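Local coordinates for extracellular solute-binding protein, family 5 (Chelativorans sp., PDB 6WM6), which binds EDTA and related aminopolycarboxylates in the periplasm and probably passes them on to an ABC transporter for uptake, at residues V81-L93 against L181-A193. Sequence-based numbering, arbitrary orientation.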
ATOM      1  N   VAL A  81       7.384   2.110  16.668  1.00 18.22           N
ATOM      2  CA  VAL A  81       6.924   3.465  16.357  1.00 18.97           C
ATOM      3  C   VAL A  81       5.477   3.602  16.821  1.00 19.74           C
ATOM      4  O   VAL A  81       4.632   2.786  16.419  1.00 21.13           O
ATOM      5  CB  VAL A  81       7.039   3.728  14.851  1.00 20.29           C
ATOM      6  CG1 VAL A  81       6.380   5.063  14.500  1.00 24.37           C
ATOM      7  CG2 VAL A  81       8.474   3.728  14.407  1.00 23.40           C
ATOM      8  N   PRO A  82       5.143   4.597  17.642  1.00 16.95           N
ATOM      9  CA  PRO A  82       3.740   4.779  18.039  1.00 18.31           C
ATOM     10  C   PRO A  82       2.963   5.520  16.963  1.00 20.14           C
ATOM     11  O   PRO A  82       3.515   6.335  16.218  1.00 20.07           O
ATOM     12  CB  PRO A  82       3.838   5.605  19.331  1.00 23.43           C
ATOM     13  CG  PRO A  82       5.169   6.241  19.308  1.00 21.65           C
ATOM     14  CD  PRO A  82       6.052   5.529  18.335  1.00 17.82           C
ATOM     15  N   SER A  83       1.664   5.212  16.883  1.00 18.27           N
ATOM     16  CA  SER A  83       0.774   5.715  15.844  1.00 17.29           C
ATOM     17  C   SER A  83      -0.463   6.316  16.496  1.00 17.13           C
ATOM     18  O   SER A  83      -1.023   5.734  17.424  1.00 17.79           O
ATOM     19  CB  SER A  83       0.303   4.583  14.897  1.00 18.18           C
ATOM     20  OG  SER A  83       1.410   3.888  14.324  1.00 20.85           O
ATOM     21  N   ALA A  84      -0.958   7.452  15.970  1.00 16.49           N
ATOM     22  CA  ALA A  84      -2.203   8.008  16.490  1.00 16.20           C
ATOM     23  C   ALA A  84      -3.388   7.099  16.180  1.00 16.65           C
ATOM     24  O   ALA A  84      -4.212   6.827  17.068  1.00 16.69           O
ATOM     25  CB  ALA A  84      -2.430   9.425  15.944  1.00 16.89           C
ATOM     26  N   PHE A  85      -3.507   6.647  14.920  1.00 14.65           N
ATOM     27  CA  PHE A  85      -4.509   5.700  14.484  1.00 15.19           C
ATOM     28  C   PHE A  85      -3.812   4.592  13.724  1.00 14.90           C
ATOM     29  O   PHE A  85      -2.709   4.769  13.207  1.00 16.85           O
ATOM     30  CB  PHE A  85      -5.546   6.341  13.528  1.00 15.25           C
ATOM     31  CG  PHE A  85      -6.428   7.383  14.167  1.00 14.99           C
ATOM     32  CD1 PHE A  85      -5.957   8.654  14.442  1.00 15.99           C
ATOM     33  CD2 PHE A  85      -7.742   7.080  14.481  1.00 16.11           C
ATOM     34  CE1 PHE A  85      -6.779   9.617  15.040  1.00 16.05           C
ATOM     35  CE2 PHE A  85      -8.564   8.040  15.078  1.00 17.41           C
ATOM     36  CZ  PHE A  85      -8.074   9.298  15.368  1.00 17.49           C
ATOM     37  N   MET A  86      -4.463   3.425  13.650  1.00 15.72           N
ATOM     38  CA  MET A  86      -3.916   2.267  12.954  1.00 15.06           C
ATOM     39  C   MET A  86      -4.978   1.626  12.086  1.00 15.55           C
ATOM     40  O   MET A  86      -6.139   1.474  12.494  1.00 16.27           O
ATOM     41  CB  MET A  86      -3.388   1.263  13.962  1.00 16.74           C
ATOM     42  CG  MET A  86      -2.752   0.018  13.353  1.00 17.24           C
ATOM     43  SD  MET A  86      -1.490   0.360  12.110  1.00 16.85           S
ATOM     44  CE  MET A  86      -0.489   1.591  12.963  1.00 18.26           C
ATOM     45  N   VAL A  87      -4.575   1.258  10.874  1.00 14.28           N
ATOM     46  CA  VAL A  87      -5.476   0.583   9.944  1.00 15.75           C
ATOM     47  C   VAL A  87      -5.684  -0.859  10.371  1.00 14.29           C
ATOM     48  O   VAL A  87      -4.708  -1.578  10.649  1.00 16.08           O
ATOM     49  CB  VAL A  87      -4.923   0.647   8.515  1.00 16.00           C
ATOM     50  CG1 VAL A  87      -5.973   0.108   7.541  1.00 18.25           C
ATOM     51  CG2 VAL A  87      -4.525   2.079   8.128  1.00 18.97           C
ATOM     52  N   GLN A  88      -6.933  -1.268  10.435  1.00 14.45           N
ATOM     53  CA  GLN A  88      -7.369  -2.569  10.917  1.00 14.39           C
ATOM     54  C   GLN A  88      -7.729  -3.480   9.753  1.00 14.63           C
ATOM     55  O   GLN A  88      -7.888  -3.029   8.611  1.00 14.66           O
ATOM     56  CB  GLN A  88      -8.617  -2.403  11.802  1.00 15.04           C
ATOM     57  CG  GLN A  88      -8.457  -1.415  12.946  1.00 14.98           C
ATOM     58  CD  GLN A  88      -7.412  -1.863  13.919  1.00 16.22           C
ATOM     59  OE1 GLN A  88      -7.585  -2.902  14.592  1.00 18.33           O
ATOM     60  NE2 GLN A  88      -6.317  -1.139  14.007  1.00 17.41           N
ATOM     61  N   PRO A  89      -7.939  -4.772  10.015  1.00 14.23           N
ATOM     62  CA  PRO A  89      -8.162  -5.697   8.892  1.00 13.59           C
ATOM     63  C   PRO A  89      -9.414  -5.423   8.102  1.00 15.22           C
ATOM     64  O   PRO A  89      -9.460  -5.810   6.919  1.00 16.42           O
ATOM     65  CB  PRO A  89      -8.163  -7.087   9.561  1.00 14.85           C
ATOM     66  CG  PRO A  89      -7.210  -6.913  10.717  1.00 15.26           C
ATOM     67  CD  PRO A  89      -7.485  -5.499  11.231  1.00 15.37           C
ATOM     68  N   ASP A  90     -10.431  -4.801   8.709  1.00 15.46           N
ATOM     69  CA  ASP A  90     -11.639  -4.409   7.985  1.00 15.75           C
ATOM     70  C   ASP A  90     -11.483  -3.070   7.268  1.00 16.37           C
ATOM     71  O   ASP A  90     -12.474  -2.548   6.749  1.00 17.89           O
ATOM     72  CB  ASP A  90     -12.839  -4.402   8.938  1.00 17.32           C
ATOM     73  CG  ASP A  90     -12.680  -3.442  10.097  1.00 19.49           C
ATOM     74  OD1 ASP A  90     -11.692  -2.706  10.180  1.00 19.02           O
ATOM     75  OD2 ASP A  90     -13.616  -3.415  10.955  1.00 22.35           O
ATOM     76  N   PHE A  91     -10.268  -2.533   7.200  1.00 15.86           N
ATOM     77  CA  PHE A  91      -9.903  -1.309   6.473  1.00 16.14           C
ATOM     78  C   PHE A  91     -10.422  -0.049   7.159  1.00 18.56           C
ATOM     79  O   PHE A  91     -10.486   1.016   6.536  1.00 21.26           O
ATOM     80  CB  PHE A  91     -10.292  -1.363   4.993  1.00 18.07           C
ATOM     81  CG  PHE A  91      -9.323  -0.656   4.059  1.00 16.67           C
ATOM     82  CD1 PHE A  91      -7.952  -0.700   4.235  1.00 19.82           C
ATOM     83  CD2 PHE A  91      -9.806   0.011   2.964  1.00 19.82           C
ATOM     84  CE1 PHE A  91      -7.082  -0.075   3.328  1.00 19.05           C
ATOM     85  CE2 PHE A  91      -8.939   0.634   2.064  1.00 19.97           C
ATOM     86  CZ  PHE A  91      -7.601   0.588   2.250  1.00 19.03           C
ATOM     87  N   THR A  92     -10.759  -0.124   8.440  1.00 16.35           N
ATOM     88  CA  THR A  92     -11.111   1.037   9.239  1.00 16.38           C
ATOM     89  C   THR A  92      -9.880   1.528   9.994  1.00 16.68           C
ATOM     90  O   THR A  92      -8.885   0.814  10.154  1.00 17.13           O
ATOM     91  CB  THR A  92     -12.232   0.739  10.229  1.00 19.41           C
ATOM     92  OG1 THR A  92     -11.820  -0.216  11.198  1.00 20.34           O
ATOM     93  CG2 THR A  92     -13.482   0.217   9.506  1.00 22.20           C
ATOM     94  N   LEU A  93      -9.949   2.773  10.445  1.00 16.86           N
ATOM     95  CA  LEU A  93      -8.932   3.359  11.304  1.00 16.95           C
ATOM     96  C   LEU A  93      -9.390   3.283  12.748  1.00 19.62           C
ATOM     97  O   LEU A  93     -10.515   3.682  13.070  1.00 23.32           O
ATOM     98  CB  LEU A  93      -8.707   4.828  10.926  1.00 19.18           C
ATOM     99  CG  LEU A  93      -7.904   5.057   9.668  1.00 19.29           C
ATOM    100  CD1 LEU A  93      -7.975   6.516   9.226  1.00 22.74           C
ATOM    101  CD2 LEU A  93      -6.457   4.651   9.851  1.00 21.28           C
ATOM    102  N   LEU A 181     -10.436  15.987   4.968  1.00 17.92           N
ATOM    103  CA  LEU A 181     -11.108  14.760   5.379  1.00 17.94           C
ATOM    104  C   LEU A 181     -10.197  13.815   6.142  1.00 17.38           C
ATOM    105  O   LEU A 181     -10.595  13.240   7.162  1.00 18.48           O
ATOM    106  CB  LEU A 181     -11.610  14.059   4.113  1.00 19.50           C
ATOM    107  CG  LEU A 181     -12.050  12.616   4.259  1.00 21.16           C
ATOM    108  CD1 LEU A 181     -13.314  12.567   5.035  1.00 22.82           C
ATOM    109  CD2 LEU A 181     -12.208  11.973   2.881  1.00 24.83           C
ATOM    110  N   GLY A 182      -8.971  13.627   5.665  1.00 16.64           N
ATOM    111  CA  GLY A 182      -8.151  12.512   6.108  1.00 18.96           C
ATOM    112  C   GLY A 182      -7.311  12.776   7.341  1.00 16.65           C
ATOM    113  O   GLY A 182      -6.194  12.247   7.477  1.00 17.53           O
ATOM    114  N   TRP A 183      -7.820  13.555   8.292  1.00 16.95           N
ATOM    115  CA  TRP A 183      -7.002  13.922   9.440  1.00 17.16           C
ATOM    116  C   TRP A 183      -6.642  12.728  10.319  1.00 16.75           C
ATOM    117  O   TRP A 183      -5.592  12.753  10.975  1.00 17.21           O
ATOM    118  CB  TRP A 183      -7.691  15.025  10.241  1.00 17.09           C
ATOM    119  CG  TRP A 183      -8.982  14.631  10.894  1.00 17.01           C
ATOM    120  CD1 TRP A 183     -10.243  14.782  10.385  1.00 18.76           C
ATOM    121  CD2 TRP A 183      -9.140  14.058  12.195  1.00 17.22           C
ATOM    122  NE1 TRP A 183     -11.173  14.314  11.282  1.00 18.96           N
ATOM    123  CE2 TRP A 183     -10.520  13.870  12.402  1.00 18.01           C
ATOM    124  CE3 TRP A 183      -8.246  13.665  13.193  1.00 17.92           C
ATOM    125  CZ2 TRP A 183     -11.026  13.310  13.578  1.00 19.45           C
ATOM    126  CZ3 TRP A 183      -8.757  13.113  14.354  1.00 20.45           C
ATOM    127  CH2 TRP A 183     -10.121  12.952  14.533  1.00 19.80           C
ATOM    128  N   GLN A 184      -7.467  11.671  10.354  1.00 16.25           N
ATOM    129  CA  GLN A 184      -7.108  10.492  11.130  1.00 16.56           C
ATOM    130  C   GLN A 184      -5.938   9.716  10.533  1.00 15.83           C
ATOM    131  O   GLN A 184      -5.395   8.829  11.202  1.00 17.16           O
ATOM    132  CB  GLN A 184      -8.324   9.585  11.311  1.00 17.42           C
ATOM    133  CG  GLN A 184      -9.424  10.233  12.160  1.00 17.97           C
ATOM    134  CD  GLN A 184     -10.614   9.331  12.417  1.00 24.18           C
ATOM    135  OE1 GLN A 184     -10.727   8.249  11.869  1.00 28.61           O
ATOM    136  NE2 GLN A 184     -11.490   9.766  13.311  1.00 25.25           N
ATOM    137  N   GLY A 185      -5.532  10.038   9.319  1.00 15.62           N
ATOM    138  CA  GLY A 185      -4.325   9.486   8.718  1.00 17.28           C
ATOM    139  C   GLY A 185      -3.052  10.180   9.111  1.00 16.95           C
ATOM    140  O   GLY A 185      -1.965   9.694   8.763  1.00 17.91           O
ATOM    141  N   LEU A 186      -3.149  11.296   9.832  1.00 16.04           N
ATOM    142  CA  LEU A 186      -1.987  12.089  10.223  1.00 17.27           C
ATOM    143  C   LEU A 186      -1.369  11.576  11.521  1.00 16.97           C
ATOM    144  O   LEU A 186      -2.020  10.938  12.335  1.00 16.80           O
ATOM    145  CB  LEU A 186      -2.405  13.553  10.403  1.00 18.03           C
ATOM    146  CG  LEU A 186      -3.064  14.167   9.166  1.00 17.15           C
ATOM    147  CD1 LEU A 186      -3.488  15.608   9.443  1.00 20.07           C
ATOM    148  CD2 LEU A 186      -2.134  14.129   7.963  1.00 19.20           C
ATOM    149  N   PHE A 187      -0.071  11.824  11.695  1.00 16.29           N
ATOM    150  CA  PHE A 187       0.632  11.372  12.891  1.00 15.46           C
ATOM    151  C   PHE A 187       0.537   9.856  13.063  1.00 17.11           C
ATOM    152  O   PHE A 187       0.450   9.346  14.184  1.00 16.80           O
ATOM    153  CB  PHE A 187       0.144  12.119  14.138  1.00 16.94           C
ATOM    154  CG  PHE A 187       0.157  13.602  13.972  1.00 16.55           C
ATOM    155  CD1 PHE A 187       1.346  14.303  13.991  1.00 17.96           C
ATOM    156  CD2 PHE A 187      -1.004  14.282  13.772  1.00 17.32           C
ATOM    157  CE1 PHE A 187       1.370  15.678  13.827  1.00 17.83           C
ATOM    158  CE2 PHE A 187      -0.996  15.663  13.608  1.00 18.50           C
ATOM    159  CZ  PHE A 187       0.200  16.346  13.621  1.00 18.26           C
ATOM    160  N   MET A 188       0.588   9.111  11.956  1.00 16.35           N
ATOM    161  CA  MET A 188       0.542   7.660  12.033  1.00 17.07           C
ATOM    162  C   MET A 188       1.887   7.075  12.427  1.00 17.28           C
ATOM    163  O   MET A 188       1.961   5.884  12.768  1.00 17.63           O
ATOM    164  CB  MET A 188       0.039   7.044  10.729  1.00 17.98           C
ATOM    165  CG  MET A 188      -0.311   5.562  10.871  1.00 17.27           C
ATOM    166  SD  MET A 188      -1.200   4.844   9.481  1.00 20.35           S
ATOM    167  CE  MET A 188      -2.780   5.638   9.648  1.00 20.84           C
ATOM    168  N   PHE A 189       2.957   7.862  12.348  1.00 16.70           N
ATOM    169  CA  PHE A 189       4.293   7.409  12.700  1.00 16.94           C
ATOM    170  C   PHE A 189       4.965   8.547  13.445  1.00 20.57           C
ATOM    171  O   PHE A 189       5.250   9.592  12.848  1.00 25.49           O
ATOM    172  CB  PHE A 189       5.096   7.034  11.459  1.00 19.40           C
ATOM    173  CG  PHE A 189       4.410   6.014  10.591  1.00 18.45           C
ATOM    174  CD1 PHE A 189       4.480   4.676  10.887  1.00 21.48           C
ATOM    175  CD2 PHE A 189       3.691   6.435   9.492  1.00 21.30           C
ATOM    176  CE1 PHE A 189       3.808   3.744  10.082  1.00 22.80           C
ATOM    177  CE2 PHE A 189       3.024   5.502   8.683  1.00 23.19           C
ATOM    178  CZ  PHE A 189       3.098   4.171   8.994  1.00 23.56           C
ATOM    179  N   LEU A 190       5.201   8.377  14.740  1.00 17.23           N
ATOM    180  CA  LEU A 190       5.838   9.388  15.568  1.00 17.49           C
ATOM    181  C   LEU A 190       7.246   8.950  15.953  1.00 17.04           C
ATOM    182  O   LEU A 190       7.488   7.772  16.225  1.00 18.32           O
ATOM    183  CB  LEU A 190       5.014   9.644  16.839  1.00 18.76           C
ATOM    184  CG  LEU A 190       3.653  10.287  16.604  1.00 17.94           C
ATOM    185  CD1 LEU A 190       2.839  10.287  17.879  1.00 25.34           C
ATOM    186  CD2 LEU A 190       3.840  11.708  16.095  1.00 20.01           C
ATOM    187  N   TYR A 191       8.166   9.916  15.996  1.00 17.86           N
ATOM    188  CA  TYR A 191       9.580   9.714  16.274  1.00 17.71           C
ATOM    189  C   TYR A 191       9.988  10.542  17.483  1.00 18.48           C
ATOM    190  O   TYR A 191       9.386  11.584  17.778  1.00 18.55           O
ATOM    191  CB  TYR A 191      10.415  10.055  15.028  1.00 19.29           C
ATOM    192  CG  TYR A 191      10.049   9.125  13.893  1.00 19.12           C
ATOM    193  CD1 TYR A 191      10.672   7.887  13.762  1.00 19.69           C
ATOM    194  CD2 TYR A 191       9.030   9.431  12.998  1.00 21.22           C
ATOM    195  CE1 TYR A 191      10.322   7.003  12.769  1.00 20.04           C
ATOM    196  CE2 TYR A 191       8.669   8.540  11.985  1.00 20.21           C
ATOM    197  CZ  TYR A 191       9.325   7.331  11.883  1.00 19.23           C
ATOM    198  OH  TYR A 191       8.956   6.410  10.896  1.00 20.27           O
ATOM    199  N   PRO A 192      11.023  10.112  18.222  1.00 17.53           N
ATOM    200  CA  PRO A 192      11.366  10.812  19.472  1.00 18.88           C
ATOM    201  C   PRO A 192      12.094  12.134  19.238  1.00 20.04           C
ATOM    202  O   PRO A 192      13.313  12.172  18.972  1.00 20.04           O
ATOM    203  CB  PRO A 192      12.242   9.793  20.209  1.00 19.19           C
ATOM    204  CG  PRO A 192      12.869   8.989  19.094  1.00 18.33           C
ATOM    205  CD  PRO A 192      11.770   8.852  18.068  1.00 20.05           C
ATOM    206  N   ALA A 193      11.353  13.231  19.398  1.00 18.35           N
ATOM    207  CA  ALA A 193      11.899  14.559  19.129  1.00 20.28           C
ATOM    208  C   ALA A 193      13.081  14.873  20.026  1.00 20.96           C
ATOM    209  O   ALA A 193      14.040  15.507  19.586  1.00 22.04           O
ATOM    210  CB  ALA A 193      10.810  15.616  19.314  1.00 21.56           C
TER
HETATM  211  O   HOH W   1      -2.764   8.215  12.375  1.00 17.37           O
HETATM  212  O   HOH W   2     -11.762   6.081  13.360  1.00 36.64           O
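The side chain of Gln184 lies across the Phe85 ring, with CB 3.8 Å from the ring centroid and almost exactly on its normal, a CH-pi contact. Beyond CG the glutamine runs out extended, and its amide stacks on the ring with the planes only 17° apart; glutamine suits this partly exposed place because its methylenes pack while OE1 accepts a hydrogen bond from a water that also donates to Leu93 O. Trp183 meets the same phenyl obliquely, CZ3 to CZ at 4.0 Å. With an alanine at Phe85, Gln184 would probably lose the surface that holds its amide flat, and the Trp183 indole would lose a neighbour. Strand 85-87 pairs with 93-95 in a two-stranded antiparallel hairpin of this solute-binding protein, and the loop between strand 171-176 and helix 193-196 packs against the hairpin and the residues leading into it. Met188, CG anti to its backbone N (chi1 -167°), carries its flexible thioether to the hairpin, where CE reaches Leu93 CD2 at 3.8 Å and also meets Val87 CG2. Small Ser83 gives OG to Met188 O at 2.6 Å, tilted 24° from the carbonyl plane. Ala84 N donates to Phe187 O, and Leu190 N to Pro82 O. Beta-branched Val81 turns CG1 to Phe189 CB and CG2 to Tyr191 CE1.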